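Local coordinates for acRAF (Thiomonas intermedia, PDB 4LOW), which acts as a RuBisCO assembly factor of the alpha-carboxysome and has a pterin-4a-carbinolamine dehydratase-like fold, though dehydratase activity is only presumed, at residues Q29-A32 with F33-A36; L70-A73 with E74-F77. All blocks are in the same frame, centred on the assembly; numbering follows the deposited sequence.

Interaction 1 (Q29-A32 with F33-A36); sequences QTRA and FLDA. With FMT (formic acid), chain J.
R31 and D35 form an i to i+4 salt bridge on helix 27-44, the first of the two helices that pack on the four-stranded antiparallel sheet of this pterin-4a-carbinolamine dehydratase-like fold. The two side chains cross at about a right angle. R31 has CG opposite its backbone N (chi1 -170°) and then bends at chi2 and chi3, which carries the guanidinium forward along the helix, toward L34 and D35 one turn on. There NH2 reaches OD1 of D35 at 2.9 Å, but it comes from above the carboxylate plane, and the N-H...O angle is only 136°. The guanidinium lies with one face over L34, whose CB is 3.5 Å from R31 NH2, while a formate O1 sits at the edge in the plane, 2.9 Å from R31 NH1. This formate, probably from the crystallisation liquor, is also bound by R31 NH1 of the second subunit, and R31 packs on E42 of that subunit; a long side chain ending in a flat, charged group suits a place where the two subunits meet. With an alanine here, the D35 carboxylate would probably be left without its cationic mate and L34 CB would lose the guanidinium over it.

The inward side of the helix is mostly apolar. T30 and L34 lie side by side, with T30 CG2 4.1 Å from L34 CD1, and both rest on V58 of strand 57-63. T30 can be polar there because OG1 is hydrogen-bonded to the carbonyls of S26 and T55. F33 turns its ring toward F22 and F24. Beneath the salt bridge, D35 N donates to R31 O at 2.9 Å.

Interaction 2 (L70-A73 with E74-F77); sequences LGEA and ERAF. With FMT (formic acid), chain D; FMT (formic acid), chain F.
The E74 carboxylate meets the backbone N-H of G71, the N-cap of helix 72-84: OE1 takes a weak hydrogen bond from G71 N at 3.2 Å. This is the side-chain half of a capping box, from the third residue after the N-cap; the glycine has no side chain to give the other half. A bend at chi2 (95°) swings the carboxylate back to the N-terminal end of the helix, whose dipole would probably favour the negative charge. OE2 is bonded to A65 N, so two backbone N-H groups, one of them only weakly, meet the buried carboxylate. The other flat group, the R75 guanidinium, has at its edge, in plane, O2 of a formate, weakly bonded to R75 NH1 at 3.4 Å; NH2 forms a salt bridge with E11. The arginine chain is extended from CG to NE, and its CG passes 3.4 Å from G71 O.

L70 crosses the aliphatic part of E74, its CD2 4.1 Å from E74 CB. In this crystal a second formate, like the first probably from the crystallisation liquor, lies near G71 CA, where a side chain would clash with it; its O2 accepts from A73 N at 3.1 Å.

F77, with CG opposite its backbone N, carries its ring away toward L40, S41 and T44 of helix 27-44. The first full helical turn closes as R75 N donates to G71 O at 3.1 Å, in the carbonyl plane.

Interactions 1 and 2 are both local contacts on helices of the same fold, but on different ones: 29-36 lies within helix 27-44, while 70-77 begins helix 72-84. Their centres are about 22 Å apart, on opposite sides of the chain's centre, and they do not touch. Each is partly buried, with an apolar side turned into the fold, F33 reaching helix 72-84 and F77 reaching helix 27-44. In mid-helix, interaction 1 has its backbone bonds in place and adds an ion pair near the second subunit. Interaction 2, untouched by that subunit, instead uses an acidic side chain to meet the N-H of the N-cap, weakly, and that of A65 in the preceding loop.

Interaction 1 (Q29-A32 with F33-A36)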
# COMPACT_ATOMS: atom_id res chain seq x y z
N GLN A 29 4.82 -13.41 -3.82
CA GLN A 29 5.17 -12.64 -5.01
C GLN A 29 4.77 -11.18 -4.85
O GLN A 29 5.52 -10.26 -5.20
CB GLN A 29 4.52 -13.26 -6.27
CG GLN A 29 5.15 -14.60 -6.65
CD GLN A 29 4.25 -15.49 -7.49
OE1 GLN A 29 3.16 -15.92 -7.07
NE2 GLN A 29 4.72 -15.84 -8.68
N THR A 30 3.57 -10.95 -4.29
CA THR A 30 3.12 -9.57 -4.06
C THR A 30 4.05 -8.86 -3.08
O THR A 30 4.44 -7.71 -3.29
CB THR A 30 1.73 -9.62 -3.44
OG1 THR A 30 0.89 -10.39 -4.28
CG2 THR A 30 1.12 -8.24 -3.25
N ARG A 31 4.46 -9.57 -2.02
CA ARG A 31 5.32 -8.98 -1.00
C ARG A 31 6.71 -8.68 -1.54
O ARG A 31 7.29 -7.65 -1.21
CB ARG A 31 5.36 -9.90 0.22
CG ARG A 31 6.01 -9.31 1.44
CD ARG A 31 5.29 -8.04 1.90
NE ARG A 31 6.01 -6.83 1.54
CZ ARG A 31 5.66 -5.61 1.91
NH1 ARG A 31 4.46 -5.39 2.44
NH2 ARG A 31 6.48 -4.60 1.70
N ALA A 32 7.24 -9.58 -2.38
CA ALA A 32 8.56 -9.32 -2.97
C ALA A 32 8.47 -8.08 -3.84
O ALA A 32 9.36 -7.24 -3.80
CB ALA A 32 9.00 -10.52 -3.79
N PHE A 33 7.39 -7.93 -4.59
CA PHE A 33 7.23 -6.73 -5.42
C PHE A 33 7.12 -5.46 -4.54
O PHE A 33 7.75 -4.45 -4.83
CB PHE A 33 6.00 -6.92 -6.30
CG PHE A 33 5.65 -5.70 -7.11
CD1 PHE A 33 6.40 -5.35 -8.23
CD2 PHE A 33 4.52 -4.98 -6.82
CE1 PHE A 33 6.02 -4.29 -9.05
CE2 PHE A 33 4.13 -3.93 -7.66
CZ PHE A 33 4.89 -3.60 -8.77
N LEU A 34 6.31 -5.53 -3.46
CA LEU A 34 6.19 -4.38 -2.57
C LEU A 34 7.53 -3.99 -1.93
O LEU A 34 7.86 -2.79 -1.82
CB LEU A 34 5.12 -4.58 -1.49
CG LEU A 34 3.69 -4.61 -2.01
CD1 LEU A 34 2.78 -5.24 -0.96
CD2 LEU A 34 3.17 -3.18 -2.28
N ASP A 35 8.30 -4.99 -1.47
CA ASP A 35 9.61 -4.67 -0.90
C ASP A 35 10.55 -4.07 -1.95
O ASP A 35 11.31 -3.12 -1.66
CB ASP A 35 10.20 -5.92 -0.28
CG ASP A 35 9.52 -6.31 1.01
OD1 ASP A 35 9.29 -5.42 1.86
OD2 ASP A 35 9.38 -7.53 1.25
N ALA A 36 10.49 -4.58 -3.20
CA ALA A 36 11.34 -4.03 -4.26
C ALA A 36 10.90 -2.60 -4.65
O ALA A 36 11.72 -1.71 -4.92
CB ALA A 36 11.31 -4.93 -5.49
C FMT J . 4.07 -1.97 1.79
O1 FMT J . 4.29 -2.52 2.86
O2 FMT J . 5.09 -1.70 1.01

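Interaction 2 (L70-A73 with E74-F77)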
# COMPACT_ATOMS: atom_id res chain seq x y z
N LEU A 70 2.57 15.36 -16.78
CA LEU A 70 3.43 14.16 -16.72
C LEU A 70 4.58 14.22 -17.72
O LEU A 70 4.38 14.62 -18.87
CB LEU A 70 2.61 12.88 -16.97
CG LEU A 70 1.59 12.48 -15.92
CD1 LEU A 70 0.57 11.50 -16.51
CD2 LEU A 70 2.26 11.90 -14.68
N GLY A 71 5.77 13.86 -17.26
CA GLY A 71 6.97 13.86 -18.08
C GLY A 71 7.68 12.53 -18.06
O GLY A 71 7.20 11.53 -17.51
N GLU A 72 8.88 12.55 -18.62
CA GLU A 72 9.71 11.37 -18.74
C GLU A 72 10.27 10.85 -17.44
O GLU A 72 10.53 9.66 -17.36
CB GLU A 72 10.81 11.56 -19.80
CG GLU A 72 10.25 11.68 -21.21
CD GLU A 72 9.52 10.46 -21.77
OE1 GLU A 72 9.63 9.37 -21.17
OE2 GLU A 72 8.88 10.59 -22.84
N ALA A 73 10.41 11.71 -16.40
CA ALA A 73 10.89 11.21 -15.10
C ALA A 73 9.83 10.27 -14.52
O ALA A 73 10.18 9.21 -14.01
CB ALA A 73 11.17 12.36 -14.14
N GLU A 74 8.52 10.63 -14.65
CA GLU A 74 7.41 9.81 -14.15
C GLU A 74 7.27 8.54 -14.98
O GLU A 74 7.13 7.45 -14.43
CB GLU A 74 6.09 10.57 -14.15
CG GLU A 74 6.10 11.78 -13.23
CD GLU A 74 6.46 13.09 -13.91
OE1 GLU A 74 7.46 13.15 -14.66
OE2 GLU A 74 5.71 14.06 -13.69
N ARG A 75 7.43 8.67 -16.32
CA ARG A 75 7.35 7.48 -17.16
C ARG A 75 8.54 6.56 -16.93
O ARG A 75 8.39 5.34 -17.03
CB ARG A 75 7.24 7.87 -18.64
CG ARG A 75 6.01 8.70 -18.93
CD ARG A 75 5.79 8.91 -20.42
NE ARG A 75 4.64 9.79 -20.65
CZ ARG A 75 3.37 9.40 -20.61
NH1 ARG A 75 3.05 8.13 -20.37
NH2 ARG A 75 2.40 10.28 -20.82
N ALA A 76 9.73 7.12 -16.65
CA ALA A 76 10.89 6.24 -16.39
C ALA A 76 10.70 5.48 -15.08
O ALA A 76 11.07 4.30 -14.99
CB ALA A 76 12.18 7.05 -16.36
N PHE A 77 10.08 6.14 -14.08
CA PHE A 77 9.79 5.45 -12.82
C PHE A 77 8.81 4.30 -13.06
O PHE A 77 9.04 3.17 -12.63
CB PHE A 77 9.22 6.46 -11.79
CG PHE A 77 9.04 5.85 -10.42
CD1 PHE A 77 7.85 5.22 -10.08
CD2 PHE A 77 10.06 5.89 -9.48
CE1 PHE A 77 7.69 4.63 -8.81
CE2 PHE A 77 9.89 5.33 -8.21
CZ PHE A 77 8.73 4.67 -7.89
C FMT D . 9.57 15.24 -16.01
O1 FMT D . 9.67 15.40 -14.79
O2 FMT D . 10.69 14.78 -16.67
C FMT F . 5.37 4.51 -19.08
O1 FMT F . 6.56 4.13 -19.02
O2 FMT F . 5.09 5.42 -20.07